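Local coordinates for protein fasciclin-1 (Drosophila melanogaster, PDB 1O70) that serves as a neural cell adhesion molecule, probably held at the cell surface by a GPI anchor, of which this chain holds the third and fourth FAS1 domains, at residues 25-30 and 48-53; 56-61 and 151-156; 77-82 and 104-109; 83-88 and 144-149. One frame throughout, in Å; residues are numbered along the deposited sequence.

Interaction 1 (25-30 and 48-53); sequences RKFYEV and VTILAP. With SO4 (sulfate ion), chain D.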
# COMPACT_ATOMS: atom_id res chain seq x y z
N ARG A 25 22.15 4.42 14.28
CA ARG A 25 22.41 5.72 14.90
C ARG A 25 21.61 6.79 14.17
O ARG A 25 21.13 7.74 14.79
CB ARG A 25 23.89 6.07 14.86
CG ARG A 25 24.40 6.33 13.48
CD ARG A 25 25.44 7.43 13.45
NE ARG A 25 25.87 7.67 12.08
CZ ARG A 25 25.21 8.43 11.21
NH1 ARG A 25 24.09 9.05 11.58
NH2 ARG A 25 25.65 8.55 9.97
N LYS A 26 21.49 6.63 12.86
CA LYS A 26 20.75 7.58 12.03
C LYS A 26 19.27 7.52 12.39
O LYS A 26 18.60 8.56 12.51
CB LYS A 26 20.93 7.25 10.55
CG LYS A 26 20.20 8.18 9.61
CD LYS A 26 20.74 9.59 9.70
CE LYS A 26 20.02 10.53 8.76
NZ LYS A 26 20.63 11.89 8.76
N PHE A 27 18.75 6.31 12.58
CA PHE A 27 17.36 6.13 12.94
C PHE A 27 17.10 6.92 14.22
O PHE A 27 16.12 7.66 14.32
CB PHE A 27 17.03 4.64 13.15
CG PHE A 27 15.57 4.37 13.42
CD1 PHE A 27 14.65 4.32 12.37
CD2 PHE A 27 15.11 4.15 14.71
CE1 PHE A 27 13.29 4.06 12.62
CE2 PHE A 27 13.75 3.89 14.97
CZ PHE A 27 12.84 3.84 13.93
N TYR A 28 17.99 6.78 15.20
CA TYR A 28 17.81 7.49 16.46
C TYR A 28 18.03 8.99 16.30
O TYR A 28 17.38 9.79 16.99
CB TYR A 28 18.74 6.91 17.53
CG TYR A 28 18.39 5.50 17.91
CD1 TYR A 28 19.38 4.52 18.05
CD2 TYR A 28 17.05 5.13 18.15
CE1 TYR A 28 19.07 3.22 18.41
CE2 TYR A 28 16.73 3.82 18.51
CZ TYR A 28 17.75 2.87 18.64
OH TYR A 28 17.47 1.58 19.02
N GLU A 29 18.92 9.38 15.41
CA GLU A 29 19.12 10.80 15.18
C GLU A 29 17.82 11.38 14.65
O GLU A 29 17.38 12.44 15.11
CB GLU A 29 20.26 11.03 14.20
CG GLU A 29 21.60 11.20 14.87
CD GLU A 29 22.71 11.32 13.88
OE1 GLU A 29 22.51 11.99 12.84
OE2 GLU A 29 23.80 10.74 14.13
N VAL A 30 17.20 10.69 13.70
CA VAL A 30 15.94 11.17 13.16
C VAL A 30 14.91 11.28 14.28
O VAL A 30 14.13 12.24 14.32
CB VAL A 30 15.39 10.23 12.05
CG1 VAL A 30 13.98 10.66 11.65
CG2 VAL A 30 16.31 10.28 10.83
N VAL A 48 9.47 -5.59 20.36
CA VAL A 48 9.55 -4.59 19.30
C VAL A 48 10.59 -4.93 18.23
O VAL A 48 11.69 -5.38 18.54
CB VAL A 48 9.86 -3.19 19.90
CG1 VAL A 48 11.17 -3.24 20.67
CG2 VAL A 48 9.93 -2.15 18.78
N THR A 49 10.22 -4.71 16.97
CA THR A 49 11.13 -4.95 15.86
C THR A 49 11.16 -3.68 15.02
O THR A 49 10.12 -3.16 14.60
CB THR A 49 10.67 -6.14 14.98
OG1 THR A 49 10.72 -7.34 15.76
CG2 THR A 49 11.58 -6.30 13.77
N ILE A 50 12.36 -3.19 14.80
CA ILE A 50 12.57 -1.96 14.06
C ILE A 50 13.12 -2.21 12.67
O ILE A 50 14.02 -3.03 12.48
CB ILE A 50 13.56 -1.05 14.82
CG1 ILE A 50 12.99 -0.74 16.21
CG2 ILE A 50 13.85 0.21 14.02
CD1 ILE A 50 13.90 0.10 17.08
N LEU A 51 12.55 -1.52 11.69
CA LEU A 51 13.02 -1.62 10.31
C LEU A 51 13.77 -0.32 10.12
O LEU A 51 13.15 0.72 9.90
CB LEU A 51 11.85 -1.71 9.32
CG LEU A 51 10.89 -2.90 9.46
CD1 LEU A 51 9.98 -2.96 8.24
CD2 LEU A 51 11.67 -4.21 9.57
N ALA A 52 15.09 -0.37 10.25
CA ALA A 52 15.90 0.83 10.12
C ALA A 52 16.41 1.04 8.70
O ALA A 52 17.16 0.22 8.17
CB ALA A 52 17.07 0.77 11.09
N PRO A 53 15.99 2.14 8.06
CA PRO A 53 16.43 2.44 6.70
C PRO A 53 17.93 2.65 6.70
O PRO A 53 18.47 3.22 7.66
CB PRO A 53 15.70 3.74 6.37
CG PRO A 53 14.48 3.69 7.23
CD PRO A 53 14.99 3.11 8.52
S SO4 D . 24.35 10.75 7.98
O1 SO4 D . 23.89 9.36 7.75
O2 SO4 D . 25.71 10.92 7.44
O3 SO4 D . 23.43 11.69 7.32
O4 SO4 D . 24.37 11.03 9.43
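Oxygen O4 of a bound sulfate is gripped by both terminal nitrogens of Arg25, through weak, bent hydrogen bonds of 2.9 Å from NH1 and 2.8 Å from NH2. NH2 also gives a straighter bond to sulfate O1, 2.9 Å long with an N-H...O angle of 152°; since the sulphur lies in the guanidinium plane, the arginine meets the ion edge-on. Lys26 adds a third arm, a hydrogen bond from NZ to O3, its chain kinked at the second torsion and its end leading away from strand 48-53. The ion probably came from the crystallisation liquor. Arg25 NH1 is shared with Glu29 one turn further on, in a salt bridge of 3.1 Å to OE2.

Phe27 carries the contact with the strand. Segment 25-30 of helix 21-33 runs almost square to strand 48-53 in the sheet of this FAS1 domain, the two short axes 95° and 8.2 Å apart. With CG trans to the backbone nitrogen (chi1 -175°), the Phe27 ring reaches in among the strand side chains. Ile50 CG2 sits over one face, a CH-pi contact 3.9 Å from the ring centroid, while Pro53 CD comes in obliquely, 4.0 Å from Phe27 CD1. Ala52 packs near the root of the same side chain, and the end of Tyr28 brushes Ile50 CD1. His80 and Ile81 also touch Phe27. Thr49 OG1 hydrogen-bonds to Asp84 O and Leu86 N.

Interaction 2 (56-61 and 151-156); sequences EAWNSS and DHVLGV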
# COMPACT_ATOMS: atom_id res chain seq x y z
N GLU A 56 21.94 5.35 3.24
CA GLU A 56 21.80 5.68 1.84
C GLU A 56 20.32 5.88 1.54
O GLU A 56 19.94 6.64 0.65
CB GLU A 56 22.36 4.56 0.98
CG GLU A 56 22.44 4.88 -0.50
CD GLU A 56 23.02 3.73 -1.32
OE1 GLU A 56 24.13 3.25 -0.97
OE2 GLU A 56 22.36 3.32 -2.31
N ALA A 57 19.47 5.19 2.30
CA ALA A 57 18.03 5.29 2.14
C ALA A 57 17.51 6.59 2.72
O ALA A 57 16.54 7.16 2.23
CB ALA A 57 17.35 4.11 2.82
N TRP A 58 18.15 7.07 3.78
CA TRP A 58 17.71 8.31 4.39
C TRP A 58 18.15 9.54 3.60
O TRP A 58 17.68 10.64 3.84
CB TRP A 58 18.25 8.42 5.80
CG TRP A 58 17.42 7.72 6.81
CD1 TRP A 58 17.76 6.60 7.52
CD2 TRP A 58 16.15 8.14 7.31
NE1 TRP A 58 16.78 6.30 8.43
CE2 TRP A 58 15.77 7.23 8.32
CE3 TRP A 58 15.28 9.19 6.99
CZ2 TRP A 58 14.58 7.35 9.03
CZ3 TRP A 58 14.08 9.31 7.70
CH2 TRP A 58 13.74 8.39 8.71
N ASN A 59 19.06 9.34 2.64
CA ASN A 59 19.54 10.46 1.85
C ASN A 59 18.91 10.45 0.46
O ASN A 59 18.32 11.44 0.03
CB ASN A 59 21.07 10.39 1.76
CG ASN A 59 21.71 11.73 1.42
OD1 ASN A 59 21.39 12.75 2.03
ND2 ASN A 59 22.63 11.72 0.46
N SER A 60 19.04 9.33 -0.24
CA SER A 60 18.49 9.19 -1.58
C SER A 60 16.97 9.32 -1.59
O SER A 60 16.36 9.45 -2.66
CB SER A 60 18.89 7.83 -2.19
OG SER A 60 18.13 6.77 -1.63
N SER A 61 16.36 9.28 -0.41
CA SER A 61 14.91 9.40 -0.31
C SER A 61 14.50 10.83 -0.61
O SER A 61 13.33 11.12 -0.90
CB SER A 61 14.43 9.03 1.10
OG SER A 61 14.82 10.01 2.05
N ASP A 151 16.43 -0.79 2.33
CA ASP A 151 17.00 0.17 1.40
C ASP A 151 16.13 1.35 1.01
O ASP A 151 16.52 2.15 0.16
CB ASP A 151 17.48 -0.54 0.14
CG ASP A 151 16.38 -1.31 -0.55
OD1 ASP A 151 15.19 -1.20 -0.14
OD2 ASP A 151 16.71 -2.02 -1.52
N HIS A 152 14.94 1.45 1.60
CA HIS A 152 14.06 2.58 1.31
C HIS A 152 13.38 2.94 2.59
O HIS A 152 13.23 2.10 3.47
CB HIS A 152 13.00 2.25 0.27
CG HIS A 152 13.51 2.22 -1.13
ND1 HIS A 152 13.95 1.07 -1.74
CD2 HIS A 152 13.69 3.22 -2.04
CE1 HIS A 152 14.37 1.34 -2.96
NE2 HIS A 152 14.22 2.64 -3.17
N VAL A 153 12.97 4.20 2.69
CA VAL A 153 12.29 4.67 3.87
C VAL A 153 10.79 4.49 3.64
O VAL A 153 10.22 5.05 2.70
CB VAL A 153 12.60 6.15 4.11
CG1 VAL A 153 11.99 6.60 5.42
CG2 VAL A 153 14.11 6.38 4.11
N LEU A 154 10.16 3.69 4.49
CA LEU A 154 8.73 3.45 4.36
C LEU A 154 7.97 4.76 4.56
O LEU A 154 8.49 5.71 5.17
CB LEU A 154 8.26 2.40 5.38
CG LEU A 154 8.94 1.03 5.31
CD1 LEU A 154 8.37 0.12 6.40
CD2 LEU A 154 8.73 0.42 3.94
N GLY A 155 6.75 4.83 4.04
CA GLY A 155 5.95 6.02 4.19
C GLY A 155 6.34 7.20 3.32
O GLY A 155 5.79 8.29 3.48
N VAL A 156 7.30 7.01 2.42
CA VAL A 156 7.75 8.07 1.51
C VAL A 156 7.84 7.46 0.11
O VAL A 156 8.90 7.00 -0.32
CB VAL A 156 9.14 8.61 1.92
CG1 VAL A 156 9.59 9.68 0.93
CG2 VAL A 156 9.08 9.19 3.33
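Val153 pushes its two methyls between the backbone of helix 55-60 and the Trp58 indole. CG1, trans to the backbone nitrogen (chi1 -174°), lies over the face of the six-membered ring, a CH-pi contact 4.3 Å from its centroid and 18° off the normal. CG2 approaches the same face nearer the rim and also rests on the backbone of Ala57 and on Ser61, with Ser61 CB at 4.0 Å. The two side chains cross at about a right angle. Trp58 leaves its backbone pointing away from the other segment, and its large ring folds back to meet the valine. Next to this, Ala57 CB abuts the peptide that follows Asp151, 3.4 Å from the Asp151 carbonyl O. No hydrogen bond joins the two segments.

In this FAS1 domain the chain leaving strand 145-150 here passes against the short, weakly bonded helix that follows strand 48-53, on its way to helix 161-167. A type II turn from Val153 to Val156 brings the chain round, and Val156 CG1 ends up loosely against Ser61 O.

Further bonds shape the backbone on both sides. Glu56 O takes Ser60 N and Ser60 OG (2.9 Å) from opposite faces of its plane, although Ser60 is poorly ordered, and Ser54 OG accepts from Ala57 N. On the other segment His152 ND1 bonds to Asp151 OD1 at 3.0 Å, meeting it from above the carboxylate plane; the same oxygen accepts from Thr134 N, tying the loop to strand 131-141. The His152 imidazole stacks on Tyr158.

Interaction 3 (77-82 and 104-109); sequences LNMHII and TVNNNT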
# COMPACT_ATOMS: atom_id res chain seq x y z
N LEU A 77 8.32 7.53 11.07
CA LEU A 77 9.11 6.76 12.02
C LEU A 77 8.28 5.65 12.64
O LEU A 77 8.72 4.50 12.68
CB LEU A 77 9.66 7.67 13.13
CG LEU A 77 10.83 8.61 12.80
CD1 LEU A 77 10.96 9.65 13.89
CD2 LEU A 77 12.13 7.81 12.66
N ASN A 78 7.08 5.97 13.09
CA ASN A 78 6.22 4.98 13.73
C ASN A 78 5.88 3.75 12.91
O ASN A 78 5.69 2.68 13.47
CB ASN A 78 4.92 5.62 14.20
CG ASN A 78 5.14 6.65 15.28
OD1 ASN A 78 6.01 6.50 16.13
ND2 ASN A 78 4.34 7.71 15.26
N MET A 79 5.79 3.89 11.59
CA MET A 79 5.45 2.73 10.78
C MET A 79 6.64 1.80 10.57
O MET A 79 6.49 0.69 10.05
CB MET A 79 4.84 3.15 9.43
CG MET A 79 5.75 3.93 8.52
SD MET A 79 4.99 4.25 6.90
CE MET A 79 3.77 5.52 7.32
N HIS A 80 7.83 2.25 10.98
CA HIS A 80 9.04 1.42 10.87
C HIS A 80 9.19 0.63 12.16
O HIS A 80 10.15 -0.13 12.31
CB HIS A 80 10.29 2.27 10.68
CG HIS A 80 10.47 2.81 9.30
ND1 HIS A 80 9.88 3.98 8.87
CD2 HIS A 80 11.23 2.37 8.26
CE1 HIS A 80 10.26 4.24 7.63
NE2 HIS A 80 11.08 3.28 7.24
N ILE A 81 8.26 0.80 13.10
CA ILE A 81 8.32 0.12 14.39
C ILE A 81 7.21 -0.92 14.62
O ILE A 81 6.06 -0.58 14.95
CB ILE A 81 8.27 1.14 15.56
CG1 ILE A 81 9.34 2.21 15.37
CG2 ILE A 81 8.50 0.43 16.87
CD1 ILE A 81 9.18 3.39 16.33
N ILE A 82 7.57 -2.18 14.46
CA ILE A 82 6.66 -3.31 14.63
C ILE A 82 6.45 -3.73 16.08
O ILE A 82 7.39 -4.12 16.77
CB ILE A 82 7.18 -4.52 13.84
CG1 ILE A 82 7.25 -4.17 12.35
CG2 ILE A 82 6.29 -5.72 14.10
CD1 ILE A 82 8.16 -5.04 11.56
N THR A 104 1.90 -1.63 13.27
CA THR A 104 3.04 -0.84 13.73
C THR A 104 2.60 0.19 14.77
O THR A 104 1.44 0.23 15.17
CB THR A 104 3.72 -0.11 12.56
OG1 THR A 104 2.85 0.90 12.04
CG2 THR A 104 4.07 -1.10 11.47
N VAL A 105 3.54 1.01 15.23
CA VAL A 105 3.24 2.03 16.23
C VAL A 105 2.26 3.01 15.59
O VAL A 105 1.51 3.71 16.27
CB VAL A 105 4.52 2.76 16.67
CG1 VAL A 105 4.19 3.99 17.50
CG2 VAL A 105 5.38 1.80 17.47
N ASN A 106 2.29 3.06 14.26
CA ASN A 106 1.39 3.91 13.51
C ASN A 106 0.10 3.09 13.37
O ASN A 106 0.06 2.14 12.58
CB ASN A 106 2.01 4.21 12.14
CG ASN A 106 1.21 5.21 11.34
OD1 ASN A 106 0.00 5.05 11.16
ND2 ASN A 106 1.88 6.25 10.86
N ASN A 107 -0.93 3.43 14.13
CA ASN A 107 -2.17 2.65 14.06
C ASN A 107 -3.00 2.91 12.80
O ASN A 107 -4.18 2.57 12.74
CB ASN A 107 -3.03 2.82 15.33
CG ASN A 107 -3.23 4.27 15.74
OD1 ASN A 107 -3.45 5.15 14.90
ND2 ASN A 107 -3.19 4.52 17.05
N ASN A 108 -2.36 3.49 11.80
CA ASN A 108 -3.00 3.77 10.52
C ASN A 108 -2.18 3.17 9.39
O ASN A 108 -2.45 3.40 8.21
CB ASN A 108 -3.14 5.28 10.32
CG ASN A 108 -4.36 5.85 11.01
OD1 ASN A 108 -4.45 7.06 11.26
ND2 ASN A 108 -5.32 4.99 11.31
N THR A 109 -1.17 2.38 9.76
CA THR A 109 -0.28 1.75 8.79
C THR A 109 0.18 0.36 9.21
O THR A 109 0.72 0.19 10.30
CB THR A 109 1.00 2.56 8.61
OG1 THR A 109 0.67 3.94 8.39
CG2 THR A 109 1.82 2.02 7.45
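Val105 fits its two branches between Asn78 and Ile81. Its CG1 lies against the amide end of Asn78, 3.4 Å from OD1, while CG2 meets Ile81 CG2 at 3.5 Å; both pairs approach at a slant. Holding the valine here is its own backbone: Val105 N donates to Ile81 O at 3.0 Å, nearly along the C=O direction though bent at the hydrogen (136°), and more weakly to Asn78 O at 3.2 Å. A carbonyl from the last turn of the helix and one from the strand that follows thus converge on one N-H. Thr104 turns its methyl CG2 toward Met79 O.

Met79 extends the contact along the other loop limb. With CG lodged between the backbone N and C (chi1 63°) and a bend at chi3, its chain passes obliquely over Thr109, where SD lies 3.9 Å from CG2 and CE 3.6 Å from OG1. Asn106 sets the loop's shape: OD1 accepts from Asn108 N at 2.9 Å, in the carbonyl plane, forming an Asx turn. Its ND2 reaches back to Gln75 O.

The loop between strands 102-103 and 110-116 is therefore fastened to the C-terminal end of helix 70-79 and the start of strand 81-82. Val38 of helix 37-43 touches Asn78 and Ile81, Leu77 packs on helix 21-33, and the backbones of His80 and Ile82 pair with strand 48-53.

Interaction 4 (83-88 and 144-149); sequences KDRLNV and NGYVHI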
# COMPACT_ATOMS: atom_id res chain seq x y z
N LYS A 83 5.20 -3.67 16.53
CA LYS A 83 4.88 -4.05 17.90
C LYS A 83 4.92 -5.57 18.06
O LYS A 83 3.90 -6.20 18.36
CB LYS A 83 3.50 -3.50 18.27
CG LYS A 83 3.45 -1.98 18.29
CD LYS A 83 2.10 -1.43 17.85
CE LYS A 83 0.99 -1.77 18.83
NZ LYS A 83 -0.35 -1.34 18.33
N ASP A 84 6.10 -6.16 17.86
CA ASP A 84 6.26 -7.61 17.96
C ASP A 84 7.72 -8.04 17.76
O ASP A 84 8.55 -7.25 17.32
CB ASP A 84 5.33 -8.28 16.93
CG ASP A 84 5.48 -9.79 16.88
OD1 ASP A 84 5.71 -10.43 17.94
OD2 ASP A 84 5.33 -10.35 15.78
N ARG A 85 8.03 -9.28 18.11
CA ARG A 85 9.38 -9.81 17.96
C ARG A 85 9.40 -10.58 16.64
O ARG A 85 8.91 -11.71 16.57
CB ARG A 85 9.69 -10.76 19.11
CG ARG A 85 11.04 -11.44 18.99
CD ARG A 85 11.11 -12.66 19.89
NE ARG A 85 10.85 -12.28 21.27
CZ ARG A 85 11.70 -11.58 22.00
NH1 ARG A 85 12.86 -11.19 21.47
NH2 ARG A 85 11.40 -11.25 23.26
N LEU A 86 9.96 -9.98 15.59
CA LEU A 86 9.97 -10.62 14.29
C LEU A 86 11.31 -10.78 13.58
O LEU A 86 11.90 -9.79 13.14
CB LEU A 86 9.04 -9.88 13.33
CG LEU A 86 7.53 -10.00 13.49
CD1 LEU A 86 6.84 -9.22 12.37
CD2 LEU A 86 7.13 -11.46 13.43
N ASN A 87 11.77 -12.02 13.45
CA ASN A 87 13.01 -12.29 12.73
C ASN A 87 12.63 -13.02 11.45
O ASN A 87 11.48 -13.43 11.29
CB ASN A 87 13.95 -13.15 13.58
CG ASN A 87 13.33 -14.48 13.99
OD1 ASN A 87 13.98 -15.30 14.62
ND2 ASN A 87 12.08 -14.69 13.63
N VAL A 88 13.59 -13.18 10.55
CA VAL A 88 13.32 -13.86 9.28
C VAL A 88 12.49 -15.14 9.43
O VAL A 88 11.49 -15.31 8.73
CB VAL A 88 14.61 -14.21 8.55
CG1 VAL A 88 14.30 -14.98 7.29
CG2 VAL A 88 15.37 -12.94 8.21
N ASN A 144 14.41 -6.80 23.25
CA ASN A 144 13.03 -7.25 23.12
C ASN A 144 12.63 -7.61 21.70
O ASN A 144 11.45 -7.70 21.39
CB ASN A 144 12.09 -6.16 23.65
CG ASN A 144 12.26 -5.94 25.14
OD1 ASN A 144 12.11 -6.86 25.94
ND2 ASN A 144 12.56 -4.70 25.52
N GLY A 145 13.61 -7.82 20.82
CA GLY A 145 13.26 -8.18 19.46
C GLY A 145 14.40 -8.18 18.46
O GLY A 145 15.48 -8.71 18.73
N TYR A 146 14.16 -7.58 17.30
CA TYR A 146 15.17 -7.54 16.27
C TYR A 146 15.20 -6.22 15.53
O TYR A 146 14.39 -5.32 15.76
CB TYR A 146 14.96 -8.68 15.26
CG TYR A 146 14.97 -10.07 15.86
CD1 TYR A 146 13.83 -10.60 16.46
CD2 TYR A 146 16.13 -10.85 15.85
CE1 TYR A 146 13.84 -11.88 17.02
CE2 TYR A 146 16.16 -12.13 16.41
CZ TYR A 146 15.01 -12.64 17.00
OH TYR A 146 15.01 -13.89 17.57
N VAL A 147 16.17 -6.11 14.63
CA VAL A 147 16.34 -4.94 13.80
C VAL A 147 16.78 -5.43 12.43
O VAL A 147 17.59 -6.35 12.33
CB VAL A 147 17.42 -4.01 14.36
CG1 VAL A 147 17.85 -3.01 13.29
CG2 VAL A 147 16.89 -3.27 15.57
N HIS A 148 16.23 -4.83 11.39
CA HIS A 148 16.57 -5.19 10.02
C HIS A 148 16.80 -3.89 9.26
O HIS A 148 16.09 -2.90 9.49
CB HIS A 148 15.40 -5.92 9.36
CG HIS A 148 14.89 -7.09 10.13
ND1 HIS A 148 15.56 -8.29 10.20
CD2 HIS A 148 13.75 -7.27 10.84
CE1 HIS A 148 14.86 -9.16 10.90
NE2 HIS A 148 13.75 -8.56 11.30
N ILE A 149 17.76 -3.89 8.34
CA ILE A 149 18.03 -2.69 7.56
C ILE A 149 17.38 -2.79 6.17
O ILE A 149 17.55 -3.78 5.46
CB ILE A 149 19.56 -2.44 7.41
CG1 ILE A 149 20.16 -2.07 8.77
CG2 ILE A 149 19.82 -1.25 6.50
CD1 ILE A 149 20.19 -3.17 9.77
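One hydrogen bond spans the contact: His148 NE2 donates to Leu86 O at 2.9 Å and 169°. It is nearly straight, lying in the plane of the imidazole and in that of the carbonyl, so it fixes how the ring is turned.

Much of the remaining contact is round the Tyr146 ring. Asn87 CB sits squarely over its face, a CH-pi contact 3.5 Å from the centroid and only 8° off the normal, and the two side chains run alongside each other. Arg85 CG comes in at the ring edge, 3.5 Å from CE1. Beyond it the arginine chain bends at chi3 (-58°) and brings the guanidinium over the backbone between Asn144 and Gly145, with Asn144 O over one face. Arg85 NE has a long, weak ion pair with Glu47.

A polar backbone atom nearby finds its partner beyond the two segments: Asp139 OD2 takes Val88 N. Asn87 holds the N-cap position of helix 88-94. The arrangement runs the connection from strand 81-82 to that helix roughly alongside strand 145-150, in much the same direction; the strand is an inner one of the mixed FAS1 sheet, flanked by strands 48-53 and 131-141.

In the fold
From the N terminus, interaction 1 closes first: helix 21-33 returns to strand 48-53 over a short, mostly helical loop that includes helix 37-43. Interaction 2 then opens directly after that strand and spans about ninety residues, bringing helix 55-60 against the chain that leaves strand 145-150. Interactions 3 and 4 both fall within this span, and they cross, because segment 83-88 follows 77-82 but precedes 104-109. Strand 48-53 is common ground: it lies between strands 81-82 and 145-150, so interactions 1, 3 and 4 meet in one sheet. His80 and Met79 of interaction 3 touch Val153 to Gly155 of interaction 2, joining helix 70-79 to the chain after strand 145-150.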